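Local coordinates for protein bacterial regulatory proteins, tetR family (Corynebacterium glutamicum, PDB 3AQT) that represses transcription as a TetR-family regulator, binding resorcinol as its inducer and probably contacting DNA through a helix-turn-helix motif, at residues 101-104 and 105-109; 126-129 and 130-134; 137-140 and 141-145; 211-214 and 215-219. One frame throughout, in Å; residues are numbered along the deposited sequence.

Overall arrangement
All four contacts are local, joining residues three or four apart along helices; contact 2, on helix 119-134, is the hub, touching the other three, and contacts 1 and 3 also pack on each other. Contact 1, on helix 90-111, is only partly buried, with one side exposed and the other packed near resorcinol. Contacts 2, 3 and 4 are buried, but differ in chemistry. Contact 2 pairs an apolar, ligand-facing side with two arginines on another side; contact 3 is a cluster of aromatic rings on helix 138-146; contact 4, on helix 209-220, sets a selenomethionine over a phenylalanine and reaches the second subunit. Contact 4 lies clear of contacts 1 and 3, about 21 Å between centres.

Contact 1. Residues 101-104 and 105-109; sequences AFES and VGIAL
V105 and A101 meet one turn apart on the packed side of this helix, where the CG2 methyl of V105 lies 4.0 Å from A101 O. The torsion that sets CG1 anti to the backbone N (chi1 168°) turns CG2 back toward the preceding turn. The backbone bond between the same two residues, V105 N to A101 O, is long and weak, whereas the next one, G106 N to F102 O, is short at 2.9 Å. G106 has no side chain, and its nearest atom lies about 4 Å from the nearest atom of bound resorcinol. V105 itself is buried under L130 and H133 of helix 119-134.

The opposite character belongs to E103 and I107, which run side by side into the exposed side. E103 CG rests 3.8 Å from I107 CD1, and the glutamate chain then continues extended past the isoleucine. I107 CG1 also sits 3.3 Å from E103 O, the carbonyl that accepts I107 N at 3.0 Å. Nearby, S104 OG turns back along the helix to bond D100 O. The result is an amphipathic piece of the long helix 90-111, whose L109 lines the resorcinol pocket.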
ATOM      1  N   ALA B 101      12.356 -10.250  10.939  1.00 30.29           N
ATOM      2  CA  ALA B 101      13.176  -9.727   9.848  1.00 30.90           C
ATOM      3  C   ALA B 101      13.264  -8.193   9.843  1.00 31.11           C
ATOM      4  O   ALA B 101      14.349  -7.623   9.719  1.00 29.67           O
ATOM      5  CB  ALA B 101      12.642 -10.220   8.505  1.00 28.65           C
ATOM      6  N   PHE B 102      12.123  -7.524   9.977  1.00 30.77           N
ATOM      7  CA  PHE B 102      12.114  -6.069   9.963  1.00 31.45           C
ATOM      8  C   PHE B 102      12.799  -5.463  11.183  1.00 31.87           C
ATOM      9  O   PHE B 102      13.502  -4.458  11.069  1.00 32.39           O
ATOM     10  CB  PHE B 102      10.681  -5.542   9.866  1.00 31.07           C
ATOM     11  CG  PHE B 102       9.953  -5.987   8.633  1.00 30.53           C
ATOM     12  CD1 PHE B 102      10.625  -6.124   7.424  1.00 31.25           C
ATOM     13  CD2 PHE B 102       8.587  -6.246   8.678  1.00 31.87           C
ATOM     14  CE1 PHE B 102       9.950  -6.512   6.274  1.00 33.78           C
ATOM     15  CE2 PHE B 102       7.895  -6.635   7.535  1.00 34.58           C
ATOM     16  CZ  PHE B 102       8.579  -6.769   6.326  1.00 32.75           C
ATOM     17  N   GLU B 103      12.601  -6.068  12.348  1.00 32.02           N
ATOM     18  CA  GLU B 103      13.220  -5.551  13.563  1.00 32.71           C
ATOM     19  C   GLU B 103      14.745  -5.674  13.504  1.00 32.29           C
ATOM     20  O   GLU B 103      15.459  -4.792  13.970  1.00 32.74           O
ATOM     21  CB  GLU B 103      12.688  -6.286  14.789  1.00 32.86           C
ATOM     22  CG  GLU B 103      13.287  -5.813  16.100  1.00 36.49           C
ATOM     23  CD  GLU B 103      12.786  -6.628  17.277  1.00 40.09           C
ATOM     24  OE1 GLU B 103      13.307  -6.458  18.396  1.00 41.03           O
ATOM     25  OE2 GLU B 103      11.863  -7.447  17.083  1.00 45.58           O
ATOM     26  N   SER B 104      15.244  -6.757  12.926  1.00 31.40           N
ATOM     27  CA  SER B 104      16.683  -6.946  12.822  1.00 32.76           C
ATOM     28  C   SER B 104      17.315  -5.796  12.060  1.00 33.03           C
ATOM     29  O   SER B 104      18.346  -5.260  12.480  1.00 34.21           O
ATOM     30  CB  SER B 104      17.012  -8.256  12.106  1.00 30.86           C
ATOM     31  OG  SER B 104      16.545  -9.361  12.855  1.00 35.53           O
ATOM     32  N   VAL B 105      16.713  -5.427  10.933  1.00 32.04           N
ATOM     33  CA  VAL B 105      17.246  -4.333  10.138  1.00 33.41           C
ATOM     34  C   VAL B 105      17.028  -2.996  10.850  1.00 33.98           C
ATOM     35  O   VAL B 105      17.896  -2.126  10.834  1.00 34.32           O
ATOM     36  CB  VAL B 105      16.609  -4.316   8.723  1.00 34.30           C
ATOM     37  CG1 VAL B 105      16.931  -3.010   8.003  1.00 34.89           C
ATOM     38  CG2 VAL B 105      17.166  -5.476   7.909  1.00 34.58           C
ATOM     39  N   GLY B 106      15.872  -2.848  11.489  1.00 32.89           N
ATOM     40  CA  GLY B 106      15.583  -1.622  12.202  1.00 32.65           C
ATOM     41  C   GLY B 106      16.659  -1.295  13.223  1.00 32.87           C
ATOM     42  O   GLY B 106      17.099  -0.152  13.321  1.00 32.51           O
ATOM     43  N   ILE B 107      17.083  -2.305  13.979  1.00 32.35           N
ATOM     44  CA  ILE B 107      18.111  -2.133  14.995  1.00 30.89           C
ATOM     45  C   ILE B 107      19.440  -1.802  14.327  1.00 32.45           C
ATOM     46  O   ILE B 107      20.180  -0.932  14.797  1.00 31.07           O
ATOM     47  CB  ILE B 107      18.258  -3.410  15.847  1.00 30.59           C
ATOM     48  CG1 ILE B 107      16.997  -3.620  16.682  1.00 29.94           C
ATOM     49  CG2 ILE B 107      19.458  -3.299  16.766  1.00 31.72           C
ATOM     50  CD1 ILE B 107      16.836  -5.025  17.265  1.00 47.18           C
ATOM     51  N   ALA B 108      19.741  -2.484  13.224  1.00 30.77           N
ATOM     52  CA  ALA B 108      20.979  -2.216  12.506  1.00 33.99           C
ATOM     53  C   ALA B 108      20.966  -0.778  11.977  1.00 35.73           C
ATOM     54  O   ALA B 108      21.969  -0.080  12.053  1.00 36.42           O
ATOM     55  CB  ALA B 108      21.164  -3.215  11.347  1.00 31.68           C
ATOM     56  N   LEU B 109      19.829  -0.332  11.451  1.00 36.81           N
ATOM     57  CA  LEU B 109      19.731   1.030  10.937  1.00 38.21           C
ATOM     58  C   LEU B 109      19.933   2.050  12.047  1.00 39.83           C
ATOM     59  O   LEU B 109      20.577   3.079  11.835  1.00 41.50           O
ATOM     60  CB  LEU B 109      18.374   1.270  10.266  1.00 35.36           C
ATOM     61  CG  LEU B 109      18.133   0.558   8.937  1.00 34.51           C
ATOM     62  CD1 LEU B 109      16.706   0.832   8.469  1.00 34.40           C
ATOM     63  CD2 LEU B 109      19.150   1.024   7.912  1.00 29.84           C
TER

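Contact 2. Residues 126-129 and 130-134; sequences SLRH and LVRHS. With RCO (resorcinol), chain D.
L127 and L130 touch through their methyls, CD2 of L127 lying 4.4 Å from CD1 of L130, and both methyls press on the C5 rim of resorcinol, each 3.8 Å from that carbon. S126 approaches differently: its CB stands over the ring face, 3.4 Å from resorcinol C3. With OG beside the backbone N (chi1 -61°), the serine hydroxyl bonds V122 O one turn back, and CB is the serine atom nearest the ligand. A hydrogen bond joins resorcinol to OD2 of D165.

Behind this first shell stands the helix backbone. L130 N bonds S126 O at 3.1 Å and ties two pocket residues together. L130 O in turn takes both N and OG of S134, the two donors arriving from opposite faces of its plane.

R128 and R132 lie side by side on another side of the helix, their guanidinium planes 73° apart and NH2 of R128 4.1 Å from NH1 of R132. D210 probably eases this closeness, since it forms a salt bridge with R128 NE and a long, weak ion pair with R132 NH1, while R128 NH1 bonds R234 O. Around the turn, L109 of helix 90-111 covers S126 and H129; from helix 180-199, T187 packs on L127, L191 on L130, and I195 on V131 and S134; helix 209-220 lies against L127 and R128.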
ATOM      1  N   SER B 126      17.887   4.962   5.160  1.00 27.79           N
ATOM      2  CA  SER B 126      17.117   3.893   5.761  1.00 30.89           C
ATOM      3  C   SER B 126      16.253   3.240   4.688  1.00 32.06           C
ATOM      4  O   SER B 126      16.239   2.011   4.545  1.00 31.24           O
ATOM      5  CB  SER B 126      16.222   4.437   6.880  1.00 30.70           C
ATOM      6  OG  SER B 126      16.986   5.032   7.916  1.00 34.36           O
ATOM      7  N   LEU B 127      15.539   4.070   3.930  1.00 32.07           N
ATOM      8  CA  LEU B 127      14.672   3.564   2.881  1.00 31.26           C
ATOM      9  C   LEU B 127      15.448   2.802   1.817  1.00 31.70           C
ATOM     10  O   LEU B 127      15.003   1.749   1.355  1.00 32.68           O
ATOM     11  CB  LEU B 127      13.879   4.713   2.256  1.00 30.27           C
ATOM     12  CG  LEU B 127      12.910   5.375   3.247  1.00 31.53           C
ATOM     13  CD1 LEU B 127      12.210   6.565   2.594  1.00 31.28           C
ATOM     14  CD2 LEU B 127      11.892   4.338   3.724  1.00 30.83           C
ATOM     15  N   ARG B 128      16.616   3.313   1.439  1.00 32.97           N
ATOM     16  CA  ARG B 128      17.414   2.636   0.426  1.00 34.93           C
ATOM     17  C   ARG B 128      17.834   1.250   0.906  1.00 36.33           C
ATOM     18  O   ARG B 128      17.891   0.309   0.114  1.00 38.00           O
ATOM     19  CB  ARG B 128      18.636   3.475   0.054  1.00 35.07           C
ATOM     20  CG  ARG B 128      18.280   4.764  -0.662  1.00 35.06           C
ATOM     21  CD  ARG B 128      19.498   5.619  -0.879  1.00 36.28           C
ATOM     22  NE  ARG B 128      20.498   4.921  -1.679  1.00 38.05           N
ATOM     23  CZ  ARG B 128      21.754   5.331  -1.831  1.00 37.23           C
ATOM     24  NH1 ARG B 128      22.176   6.440  -1.232  1.00 35.67           N
ATOM     25  NH2 ARG B 128      22.585   4.638  -2.594  1.00 37.23           N
ATOM     26  N   HIS B 129      18.113   1.116   2.199  1.00 36.73           N
ATOM     27  CA  HIS B 129      18.488  -0.190   2.735  1.00 37.77           C
ATOM     28  C   HIS B 129      17.312  -1.168   2.659  1.00 37.50           C
ATOM     29  O   HIS B 129      17.506  -2.342   2.347  1.00 37.25           O
ATOM     30  CB  HIS B 129      18.959  -0.080   4.191  1.00 37.78           C
ATOM     31  CG  HIS B 129      20.398   0.302   4.329  1.00 37.24           C
ATOM     32  ND1 HIS B 129      21.417  -0.440   3.772  1.00 36.42           N
ATOM     33  CD2 HIS B 129      20.989   1.353   4.946  1.00 36.97           C
ATOM     34  CE1 HIS B 129      22.574   0.138   4.039  1.00 35.91           C
ATOM     35  NE2 HIS B 129      22.342   1.226   4.750  1.00 39.24           N
ATOM     36  N   LEU B 130      16.101  -0.689   2.952  1.00 35.82           N
ATOM     37  CA  LEU B 130      14.923  -1.550   2.902  1.00 35.40           C
ATOM     38  C   LEU B 130      14.718  -2.047   1.476  1.00 36.09           C
ATOM     39  O   LEU B 130      14.510  -3.237   1.254  1.00 35.80           O
ATOM     40  CB  LEU B 130      13.674  -0.806   3.411  1.00 32.59           C
ATOM     41  CG  LEU B 130      13.684  -0.450   4.912  1.00 32.10           C
ATOM     42  CD1 LEU B 130      12.411   0.257   5.313  1.00 29.09           C
ATOM     43  CD2 LEU B 130      13.842  -1.719   5.730  1.00 32.48           C
ATOM     44  N   VAL B 131      14.811  -1.151   0.501  1.00 37.25           N
ATOM     45  CA  VAL B 131      14.630  -1.560  -0.883  1.00 38.00           C
ATOM     46  C   VAL B 131      15.670  -2.593  -1.308  1.00 40.83           C
ATOM     47  O   VAL B 131      15.317  -3.625  -1.877  1.00 41.23           O
ATOM     48  CB  VAL B 131      14.686  -0.355  -1.843  1.00 35.68           C
ATOM     49  CG1 VAL B 131      14.710  -0.832  -3.279  1.00 32.14           C
ATOM     50  CG2 VAL B 131      13.470   0.532  -1.622  1.00 34.26           C
ATOM     51  N   ARG B 132      16.945  -2.329  -1.028  1.00 43.27           N
ATOM     52  CA  ARG B 132      18.006  -3.269  -1.401  1.00 46.01           C
ATOM     53  C   ARG B 132      17.821  -4.621  -0.718  1.00 46.91           C
ATOM     54  O   ARG B 132      18.051  -5.666  -1.321  1.00 47.63           O
ATOM     55  CB  ARG B 132      19.386  -2.691  -1.063  1.00 44.74           C
ATOM     56  CG  ARG B 132      19.547  -1.268  -1.557  1.00 49.20           C
ATOM     57  CD  ARG B 132      20.839  -1.001  -2.308  1.00 51.74           C
ATOM     58  NE  ARG B 132      21.970  -0.707  -1.436  1.00 53.31           N
ATOM     59  CZ  ARG B 132      23.002   0.050  -1.801  1.00 55.58           C
ATOM     60  NH1 ARG B 132      23.036   0.587  -3.015  1.00 55.67           N
ATOM     61  NH2 ARG B 132      24.002   0.270  -0.959  1.00 55.89           N
ATOM     62  N   HIS B 133      17.393  -4.610   0.535  1.00 48.45           N
ATOM     63  CA  HIS B 133      17.188  -5.859   1.241  1.00 51.00           C
ATOM     64  C   HIS B 133      16.048  -6.645   0.600  1.00 52.39           C
ATOM     65  O   HIS B 133      16.051  -7.874   0.595  1.00 53.27           O
ATOM     66  CB  HIS B 133      16.853  -5.594   2.702  1.00 52.61           C
ATOM     67  CG  HIS B 133      17.605  -6.466   3.652  1.00 55.71           C
ATOM     68  ND1 HIS B 133      18.809  -6.091   4.208  1.00 58.00           N
ATOM     69  CD2 HIS B 133      17.344  -7.709   4.120  1.00 57.05           C
ATOM     70  CE1 HIS B 133      19.255  -7.066   4.980  1.00 59.69           C
ATOM     71  NE2 HIS B 133      18.385  -8.059   4.943  1.00 58.25           N
ATOM     72  N   SER B 134      15.070  -5.926   0.060  1.00 52.52           N
ATOM     73  CA  SER B 134      13.923  -6.561  -0.568  1.00 52.69           C
ATOM     74  C   SER B 134      14.274  -7.252  -1.870  1.00 54.12           C
ATOM     75  O   SER B 134      13.696  -8.280  -2.205  1.00 56.09           O
ATOM     76  CB  SER B 134      12.827  -5.535  -0.822  1.00 51.22           C
ATOM     77  OG  SER B 134      12.276  -5.080   0.401  1.00 50.01           O
TER
HETATM   78  C1  RCO D 230      13.443   2.994   9.477  1.00 36.64           C
HETATM   79  C2  RCO D 230      13.805   4.374   9.586  1.00 36.01           C
HETATM   80  C3  RCO D 230      13.388   5.297   8.589  1.00 36.04           C
HETATM   81  C4  RCO D 230      12.615   4.843   7.505  1.00 37.06           C
HETATM   82  C5  RCO D 230      12.259   3.489   7.398  1.00 36.48           C
HETATM   83  C6  RCO D 230      12.673   2.559   8.389  1.00 36.69           C
HETATM   84  O1  RCO D 230      13.858   2.096  10.455  1.00 40.05           O
HETATM   85  O3  RCO D 230      13.727   6.645   8.664  1.00 36.67           O

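Contact 3. Residues 137-140 and 141-145; sequences DRIW and GGFFI
I139 swings CG1 anti to its own N (chi1 -163°) and F143 turns its ring back beside its backbone N (chi1 -62°), and these two settings bring the isoleucine against the ring one turn later. CG1 of I139 closes to 3.2 Å from CZ of F143, a tight approach. The isoleucine carbonyl joins in from above: I139 O stands over one face of the F143 ring, offset toward its rim and 3.0 Å from CD2. The same oxygen accepts the backbone N of F143 at 3.1 Å, so it serves both as helix acceptor and as cover for the ring.

W140 meets F143 on another side. The phenylalanine directs its edge at the face of the indole in a T-shaped pair, centroid of the five-membered ring to centroid of the phenyl 5.7 Å and planes 67° apart. F144 runs alongside W140 instead, with CE2 of F144 3.8 Å from CE3 of W140, an indole carbon that lies in the plane of the phenyl ring at its edge. W140 O is also near that edge, 3.4 Å from F144 CD2, while accepting F144 N. Between the aromatic residues, G141 and G142 carry the helix with backbone alone; G141 N bonds O of D137, the residue at the N-cap position.

This cluster of rings plugs helix 138-146 into the body of the domain. W140 makes an edge-to-face pair with F102 of helix 90-111 and meets the H133 ring of helix 119-134; F143 lies on A98 and A101 of helix 90-111, and F144 on I192 and I195 of helix 180-199.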
ATOM      1  N   ASP B 137      16.920 -10.437  -0.403  1.00 65.19           N
ATOM      2  CA  ASP B 137      16.510 -11.485   0.531  1.00 66.81           C
ATOM      3  C   ASP B 137      15.268 -12.209   0.035  1.00 65.98           C
ATOM      4  O   ASP B 137      14.189 -11.622  -0.061  1.00 66.38           O
ATOM      5  CB  ASP B 137      16.223 -10.907   1.918  1.00 69.73           C
ATOM      6  CG  ASP B 137      17.483 -10.652   2.719  1.00 74.24           C
ATOM      7  OD1 ASP B 137      18.352  -9.895   2.234  1.00 76.88           O
ATOM      8  OD2 ASP B 137      17.603 -11.206   3.835  1.00 75.92           O
ATOM      9  N   ARG B 138      15.437 -13.491  -0.276  1.00 64.23           N
ATOM     10  CA  ARG B 138      14.351 -14.329  -0.762  1.00 62.36           C
ATOM     11  C   ARG B 138      13.139 -14.169   0.134  1.00 61.01           C
ATOM     12  O   ARG B 138      12.031 -13.912  -0.328  1.00 61.20           O
ATOM     13  CB  ARG B 138      14.790 -15.792  -0.746  1.00 63.70           C
ATOM     14  CG  ARG B 138      13.809 -16.767  -1.365  1.00 65.89           C
ATOM     15  CD  ARG B 138      14.208 -18.194  -1.037  1.00 68.61           C
ATOM     16  NE  ARG B 138      15.635 -18.441  -1.254  1.00 70.87           N
ATOM     17  CZ  ARG B 138      16.211 -18.549  -2.449  1.00 71.96           C
ATOM     18  NH1 ARG B 138      15.480 -18.436  -3.553  1.00 72.96           N
ATOM     19  NH2 ARG B 138      17.518 -18.768  -2.541  1.00 69.46           N
ATOM     20  N   ILE B 139      13.371 -14.320   1.430  1.00 59.42           N
ATOM     21  CA  ILE B 139      12.316 -14.229   2.424  1.00 57.17           C
ATOM     22  C   ILE B 139      11.648 -12.852   2.438  1.00 54.47           C
ATOM     23  O   ILE B 139      10.438 -12.755   2.625  1.00 53.26           O
ATOM     24  CB  ILE B 139      12.881 -14.604   3.826  1.00 59.58           C
ATOM     25  CG1 ILE B 139      11.741 -14.924   4.786  1.00 61.73           C
ATOM     26  CG2 ILE B 139      13.745 -13.480   4.372  1.00 61.10           C
ATOM     27  CD1 ILE B 139      11.319 -16.300   4.727  1.00 47.18           C
ATOM     28  N   TRP B 140      12.429 -11.794   2.228  1.00 53.19           N
ATOM     29  CA  TRP B 140      11.888 -10.434   2.208  1.00 51.28           C
ATOM     30  C   TRP B 140      10.949 -10.240   1.031  1.00 51.81           C
ATOM     31  O   TRP B 140       9.818  -9.783   1.194  1.00 52.30           O
ATOM     32  CB  TRP B 140      13.009  -9.401   2.122  1.00 50.42           C
ATOM     33  CG  TRP B 140      13.585  -9.028   3.448  1.00 49.09           C
ATOM     34  CD1 TRP B 140      14.214  -9.857   4.331  1.00 48.51           C
ATOM     35  CD2 TRP B 140      13.550  -7.738   4.059  1.00 48.23           C
ATOM     36  NE1 TRP B 140      14.569  -9.160   5.457  1.00 48.40           N
ATOM     37  CE2 TRP B 140      14.172  -7.857   5.319  1.00 47.38           C
ATOM     38  CE3 TRP B 140      13.049  -6.488   3.665  1.00 48.58           C
ATOM     39  CZ2 TRP B 140      14.309  -6.777   6.194  1.00 47.38           C
ATOM     40  CZ3 TRP B 140      13.182  -5.413   4.532  1.00 49.65           C
ATOM     41  CH2 TRP B 140      13.810  -5.565   5.786  1.00 49.70           C
ATOM     42  N   GLY B 141      11.430 -10.580  -0.160  1.00 51.38           N
ATOM     43  CA  GLY B 141      10.604 -10.442  -1.339  1.00 52.08           C
ATOM     44  C   GLY B 141       9.287 -11.152  -1.118  1.00 52.63           C
ATOM     45  O   GLY B 141       8.241 -10.706  -1.580  1.00 54.68           O
ATOM     46  N   GLY B 142       9.340 -12.265  -0.399  1.00 52.34           N
ATOM     47  CA  GLY B 142       8.136 -13.018  -0.120  1.00 53.18           C
ATOM     48  C   GLY B 142       7.190 -12.258   0.787  1.00 54.68           C
ATOM     49  O   GLY B 142       5.976 -12.385   0.658  1.00 56.17           O
ATOM     50  N   PHE B 143       7.735 -11.471   1.710  1.00 55.85           N
ATOM     51  CA  PHE B 143       6.899 -10.700   2.624  1.00 57.83           C
ATOM     52  C   PHE B 143       6.082  -9.650   1.872  1.00 57.72           C
ATOM     53  O   PHE B 143       4.874  -9.529   2.063  1.00 56.68           O
ATOM     54  CB  PHE B 143       7.753  -9.983   3.683  1.00 59.57           C
ATOM     55  CG  PHE B 143       8.549 -10.906   4.572  1.00 59.75           C
ATOM     56  CD1 PHE B 143       7.940 -11.988   5.202  1.00 59.68           C
ATOM     57  CD2 PHE B 143       9.908 -10.682   4.790  1.00 60.96           C
ATOM     58  CE1 PHE B 143       8.671 -12.834   6.036  1.00 59.91           C
ATOM     59  CE2 PHE B 143      10.654 -11.525   5.625  1.00 61.56           C
ATOM     60  CZ  PHE B 143      10.030 -12.603   6.247  1.00 60.95           C
ATOM     61  N   PHE B 144       6.754  -8.895   1.011  1.00 57.90           N
ATOM     62  CA  PHE B 144       6.103  -7.832   0.255  1.00 58.65           C
ATOM     63  C   PHE B 144       5.106  -8.259  -0.811  1.00 60.89           C
ATOM     64  O   PHE B 144       4.309  -7.443  -1.265  1.00 61.03           O
ATOM     65  CB  PHE B 144       7.163  -6.921  -0.358  1.00 55.06           C
ATOM     66  CG  PHE B 144       7.860  -6.057   0.648  1.00 51.47           C
ATOM     67  CD1 PHE B 144       7.287  -4.870   1.077  1.00 50.98           C
ATOM     68  CD2 PHE B 144       9.060  -6.457   1.209  1.00 50.44           C
ATOM     69  CE1 PHE B 144       7.898  -4.092   2.049  1.00 50.19           C
ATOM     70  CE2 PHE B 144       9.680  -5.686   2.184  1.00 50.41           C
ATOM     71  CZ  PHE B 144       9.094  -4.501   2.604  1.00 48.97           C
ATOM     72  N   ILE B 145       5.135  -9.526  -1.208  1.00 64.42           N
ATOM     73  CA  ILE B 145       4.209 -10.006  -2.228  1.00 67.56           C
ATOM     74  C   ILE B 145       3.091 -10.867  -1.646  1.00 69.96           C
ATOM     75  O   ILE B 145       1.929 -10.468  -1.673  1.00 70.57           O
ATOM     76  CB  ILE B 145       4.952 -10.800  -3.335  1.00 68.27           C
ATOM     77  CG1 ILE B 145       5.755 -11.946  -2.714  1.00 70.50           C
ATOM     78  CG2 ILE B 145       5.870  -9.864  -4.116  1.00 65.98           C
ATOM     79  CD1 ILE B 145       6.563 -12.815  -3.695  1.00 47.18           C
TER

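Contact 4. Residues 211-214 and 215-219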
ATOM      1  N   GLN B 211      17.551   4.514  -4.935  1.00 41.15           N
ATOM      2  CA  GLN B 211      17.793   5.951  -4.971  1.00 40.97           C
ATOM      3  C   GLN B 211      16.569   6.710  -5.446  1.00 39.82           C
ATOM      4  O   GLN B 211      16.134   7.674  -4.814  1.00 39.90           O
ATOM      5  CB  GLN B 211      18.974   6.267  -5.886  1.00 41.73           C
ATOM      6  CG  GLN B 211      20.328   5.866  -5.320  1.00 43.36           C
ATOM      7  CD  GLN B 211      21.474   6.282  -6.224  1.00 43.86           C
ATOM      8  OE1 GLN B 211      21.386   7.286  -6.927  1.00 45.66           O
ATOM      9  NE2 GLN B 211      22.561   5.523  -6.195  1.00 41.46           N
ATOM     10  N   ILE B 212      16.012   6.264  -6.564  1.00 39.77           N
ATOM     11  CA  ILE B 212      14.843   6.901  -7.139  1.00 40.05           C
ATOM     12  C   ILE B 212      13.678   6.878  -6.165  1.00 37.97           C
ATOM     13  O   ILE B 212      12.956   7.863  -6.031  1.00 38.31           O
ATOM     14  CB  ILE B 212      14.439   6.210  -8.448  1.00 42.51           C
ATOM     15  CG1 ILE B 212      15.589   6.311  -9.451  1.00 44.46           C
ATOM     16  CG2 ILE B 212      13.193   6.864  -9.022  1.00 41.31           C
ATOM     17  CD1 ILE B 212      15.485   5.369 -10.649  1.00 47.18           C
ATOM     18  N   PHE B 213      13.491   5.761  -5.473  1.00 37.06           N
ATOM     19  CA  PHE B 213      12.405   5.683  -4.514  1.00 35.73           C
ATOM     20  C   PHE B 213      12.641   6.633  -3.341  1.00 34.28           C
ATOM     21  O   PHE B 213      11.736   7.355  -2.924  1.00 34.38           O
ATOM     22  CB  PHE B 213      12.233   4.259  -3.977  1.00 34.62           C
ATOM     23  CG  PHE B 213      11.223   4.169  -2.867  1.00 33.53           C
ATOM     24  CD1 PHE B 213       9.876   4.400  -3.119  1.00 35.10           C
ATOM     25  CD2 PHE B 213      11.628   3.949  -1.557  1.00 33.25           C
ATOM     26  CE1 PHE B 213       8.950   4.420  -2.079  1.00 34.64           C
ATOM     27  CE2 PHE B 213      10.713   3.968  -0.511  1.00 34.57           C
ATOM     28  CZ  PHE B 213       9.370   4.205  -0.771  1.00 34.52           C
ATOM     29  N   ALA B 214      13.857   6.630  -2.806  1.00 33.50           N
ATOM     30  CA  ALA B 214      14.177   7.495  -1.676  1.00 32.75           C
ATOM     31  C   ALA B 214      13.977   8.962  -2.033  1.00 32.66           C
ATOM     32  O   ALA B 214      13.476   9.749  -1.219  1.00 32.30           O
ATOM     33  CB  ALA B 214      15.611   7.252  -1.213  1.00 32.90           C
ATOM     34  N   ALA B 215      14.361   9.336  -3.250  1.00 32.90           N
ATOM     35  CA  ALA B 215      14.204  10.725  -3.679  1.00 33.21           C
ATOM     36  C   ALA B 215      12.738  11.140  -3.642  1.00 34.61           C
ATOM     37  O   ALA B 215      12.400  12.221  -3.156  1.00 34.03           O
ATOM     38  CB  ALA B 215      14.762  10.907  -5.081  1.00 33.66           C
ATOM     39  N   ALA B 216      11.867  10.274  -4.154  1.00 35.10           N
ATOM     40  CA  ALA B 216      10.436  10.564  -4.170  1.00 35.97           C
ATOM     41  C   ALA B 216       9.898  10.744  -2.757  1.00 36.21           C
ATOM     42  O   ALA B 216       9.045  11.605  -2.519  1.00 36.14           O
ATOM     43  CB  ALA B 216       9.675   9.452  -4.883  1.00 35.76           C
HETATM   44  N   MSE B 217      10.391   9.942  -1.815  1.00 35.90           N
HETATM   45  CA  MSE B 217       9.926  10.067  -0.440  1.00 37.62           C
HETATM   46  C   MSE B 217      10.454  11.359   0.166  1.00 38.04           C
HETATM   47  O   MSE B 217       9.769  11.994   0.981  1.00 38.06           O
HETATM   48  CB  MSE B 217      10.353   8.856   0.401  1.00 41.05           C
HETATM   49  CG  MSE B 217       9.656   7.542   0.029  1.00 47.84           C
HETATM   50 SE   MSE B 217       7.699   7.651  -0.096  1.00 58.45          SE
HETATM   51  CE  MSE B 217       7.335   8.402   1.634  1.00 55.84           C
ATOM     52  N   LEU B 218      11.661  11.756  -0.242  1.00 35.93           N
ATOM     53  CA  LEU B 218      12.254  12.995   0.251  1.00 34.71           C
ATOM     54  C   LEU B 218      11.438  14.161  -0.263  1.00 34.10           C
ATOM     55  O   LEU B 218      11.184  15.120   0.461  1.00 33.80           O
ATOM     56  CB  LEU B 218      13.714  13.140  -0.202  1.00 34.32           C
ATOM     57  CG  LEU B 218      14.736  12.323   0.596  1.00 34.87           C
ATOM     58  CD1 LEU B 218      16.138  12.575   0.086  1.00 34.59           C
ATOM     59  CD2 LEU B 218      14.642  12.708   2.060  1.00 35.95           C
ATOM     60  N   ARG B 219      11.021  14.086  -1.520  1.00 34.95           N
ATOM     61  CA  ARG B 219      10.213  15.163  -2.066  1.00 35.91           C
ATOM     62  C   ARG B 219       8.868  15.201  -1.341  1.00 36.77           C
ATOM     63  O   ARG B 219       8.344  16.269  -1.027  1.00 35.51           O
ATOM     64  CB  ARG B 219      10.024  14.976  -3.572  1.00 36.53           C
ATOM     65  CG  ARG B 219      11.263  15.337  -4.372  1.00 40.16           C
ATOM     66  CD  ARG B 219      10.972  15.421  -5.853  1.00 41.80           C
ATOM     67  NE  ARG B 219      11.058  14.116  -6.489  1.00 47.26           N
ATOM     68  CZ  ARG B 219      12.158  13.640  -7.059  1.00 48.09           C
ATOM     69  NH1 ARG B 219      13.263  14.372  -7.080  1.00 47.75           N
ATOM     70  NH2 ARG B 219      12.149  12.426  -7.596  1.00 49.75           N
TER
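F213 and selenomethionine M217 make the main side-chain contact here, and it is a CH-pi contact above all. CG of M217 lies over the face of the F213 ring, 3.9 Å from its centroid and only 28° off the normal, with CZ of F213 the nearest ring atom at 3.4 Å. F213 sends its ring there by holding CG anti to the backbone N (chi1 173°). The selenium stands more obliquely, 4.7 Å from the same centroid, which makes this a Met-aromatic contact. With CG beside the backbone N (chi1 -69°) and a bend at chi2, CG and SE of M217 both come to the ring, while CE leads away.

Aliphatic carbons pack against backbone oxygens. CB of A215 rests 3.5 Å from Q211 O, and CG of L218 comes to 3.4 Å from A214 O.

Regular helix bonds form the third group: A215 N to Q211 O and L218 N to A214 O are both 2.9 Å, and A216 and M217 pair likewise with I212 and F213. A separate side-chain hydrogen bond reaches beyond helix 209-220, from R219 NH1 to A225 O.

On the side of F213 and M217 the packing is largely apolar. M217 touches L127 and T187, while I212 packs on L182 and F213 on C186, both of the second subunit, where R219 also meets E178. With the N-H groups of A215 to L218 bonded within the helix, this side meets its surroundings mainly through shape and dispersion, consistent with how TetR-family repressors pair C-terminal domains through helix packing.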